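Local coordinates for Glyco_hydro_cc domain-containing protein (Cryptococcus neoformans, PDB 6UBC), which probably binds beta-1,3-glucan oligosaccharides, as an oligosaccharide-binding member (subgroup VII) of glycoside hydrolase family 128, at residues 299-303 against 304-308. Residues are numbered along the deposited sequence; the frame is centred on the assembly and turned at random.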
loop_
_atom_site.group_PDB
_atom_site.type_symbol
_atom_site.label_atom_id
_atom_site.label_comp_id
_atom_site.label_asym_id
_atom_site.label_seq_id
_atom_site.Cartn_x
_atom_site.Cartn_y
_atom_site.Cartn_z
ATOM N N ALA A 299 10.332 -12.578 5.928
ATOM C CA ALA A 299 11.800 -12.301 5.977
ATOM C C ALA A 299 12.651 -13.282 5.164
ATOM O O ALA A 299 13.608 -12.841 4.515
ATOM C CB ALA A 299 12.255 -12.242 7.390
ATOM N N PRO A 300 12.394 -14.611 5.146
ATOM C CA PRO A 300 13.269 -15.511 4.394
ATOM C C PRO A 300 13.472 -15.105 2.926
ATOM O O PRO A 300 14.516 -15.419 2.353
ATOM C CB PRO A 300 12.558 -16.871 4.535
ATOM C CG PRO A 300 11.830 -16.782 5.852
ATOM C CD PRO A 300 11.325 -15.347 5.843
ATOM N N TRP A 301 12.485 -14.444 2.297
ATOM C CA TRP A 301 12.578 -14.073 0.869
ATOM C C TRP A 301 13.624 -12.989 0.658
ATOM O O TRP A 301 14.116 -12.849 -0.486
ATOM C CB TRP A 301 11.215 -13.658 0.336
ATOM C CG TRP A 301 10.283 -14.816 0.179
ATOM C CD1 TRP A 301 9.143 -15.065 0.883
ATOM C CD2 TRP A 301 10.403 -15.870 -0.781
ATOM N NE1 TRP A 301 8.563 -16.223 0.451
ATOM C CE2 TRP A 301 9.294 -16.724 -0.587
ATOM C CE3 TRP A 301 11.346 -16.182 -1.765
ATOM C CZ2 TRP A 301 9.127 -17.893 -1.315
ATOM C CZ3 TRP A 301 11.160 -17.307 -2.529
ATOM C CH2 TRP A 301 10.051 -18.132 -2.318
ATOM N N LYS A 302 13.968 -12.220 1.676
ATOM C CA LYS A 302 14.959 -11.141 1.510
ATOM C C LYS A 302 16.271 -11.758 0.952
ATOM O O LYS A 302 16.881 -11.135 0.058
ATOM C CB LYS A 302 15.202 -10.478 2.856
ATOM C CG LYS A 302 16.349 -9.490 2.852
ATOM C CD LYS A 302 15.947 -8.077 3.078
ATOM C CE LYS A 302 17.149 -7.205 3.382
ATOM N NZ LYS A 302 17.115 -5.916 2.644
ATOM N N ASP A 303 16.603 -12.985 1.389
ATOM C CA ASP A 303 17.804 -13.763 0.978
ATOM C C ASP A 303 17.763 -14.064 -0.520
ATOM O O ASP A 303 18.781 -14.304 -1.114
ATOM C CB ASP A 303 17.856 -15.088 1.752
ATOM C CG ASP A 303 18.175 -14.893 3.239
ATOM O OD1 ASP A 303 18.838 -13.822 3.591
ATOM O OD2 ASP A 303 17.778 -15.803 4.038
ATOM N N GLN A 304 16.590 -14.090 -1.101
ATOM C CA GLN A 304 16.414 -14.386 -2.519
ATOM C C GLN A 304 16.244 -13.078 -3.279
ATOM O O GLN A 304 15.905 -13.160 -4.426
ATOM C CB GLN A 304 15.246 -15.355 -2.657
ATOM C CG GLN A 304 15.254 -16.422 -1.565
ATOM C CD GLN A 304 16.319 -17.446 -1.858
ATOM O OE1 GLN A 304 16.443 -17.886 -2.990
ATOM N NE2 GLN A 304 17.123 -17.795 -0.862
ATOM N N GLY A 305 16.457 -11.916 -2.676
ATOM C CA GLY A 305 16.353 -10.687 -3.462
ATOM C C GLY A 305 15.041 -9.926 -3.267
ATOM O O GLY A 305 14.936 -8.802 -3.833
ATOM N N SER A 306 14.087 -10.443 -2.495
ATOM C CA SER A 306 12.753 -9.781 -2.367
ATOM C C SER A 306 12.947 -8.474 -1.598
ATOM O O SER A 306 13.723 -8.465 -0.601
ATOM C CB SER A 306 11.748 -10.675 -1.715
ATOM O OG SER A 306 11.578 -11.847 -2.488
ATOM N N ILE A 307 12.336 -7.395 -2.079
ATOM C CA ILE A 307 12.238 -6.122 -1.324
ATOM C C ILE A 307 11.078 -6.239 -0.307
ATOM O O ILE A 307 9.934 -6.587 -0.747
ATOM C CB ILE A 307 12.065 -4.937 -2.282
ATOM C CG1 ILE A 307 13.325 -4.674 -3.098
ATOM C CG2 ILE A 307 11.680 -3.694 -1.544
ATOM C CD1 ILE A 307 13.064 -3.879 -4.343
ATOM N N LEU A 308 11.337 -5.955 0.981
ATOM C CA LEU A 308 10.336 -6.116 2.059
ATOM C C LEU A 308 9.693 -4.775 2.397
ATOM O O LEU A 308 10.374 -3.804 2.741
ATOM C CB LEU A 308 10.944 -6.701 3.297
ATOM C CG LEU A 308 11.657 -8.031 3.075
ATOM C CD1 LEU A 308 11.980 -8.610 4.427
ATOM C CD2 LEU A 308 10.805 -8.985 2.249
HETATM O O HOH W 1 15.802 -6.444 0.068
#
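Trp301 O accepts two backbone hydrogen bonds as the chain turns: Gln304 N approaches it at 2.8 Å and Ser306 N at 3.1 Å, from opposite faces of the carbonyl plane. The Ser306 bond links residues five apart (the 6→1 bond) and encloses the 5→2 bond, Gly305 N to Lys302 O at 2.9 Å. These nested bonds, with Gly305 at the C' position and a positive phi of 101°, define a Schellman motif; this backbone conformation is one suited to glycine.

The polar ends of Lys302 and Ser306 leave the turn in different directions. Lys302 starts with CG anti to its backbone N (chi1 171°), and bends at chi2 and chi4 bring NZ within 2.9 Å of a water oxygen. That water donates to Ser306 O at 3.0 Å, bridging the two residues, while the ammonium also forms a salt bridge with Asp337. Ser306 OG lies 3.4 Å from Trp301 CB, a packing contact, and its hydrogen bond goes to Pro266 O.

Nonpolar packing has two parts. Gln304 CG sits 3.9 Å from Trp301 CE3, meeting the indole obliquely with the amide plane turned 78° from the ring, so the two groups do not stack. Leu308 CD1 rests against both Ala299 CA and Lys302 CB, 4.0 Å from each.

Together these contacts form the return of a beta-alpha-beta crossover, linking helix 287-298 to strand 307-309. Leu308 also packs on Trp294 and Ile298 of that helix, and Trp301, Ser306 and Leu308 all touch Ile269 in the parallel neighbouring strand 268-270.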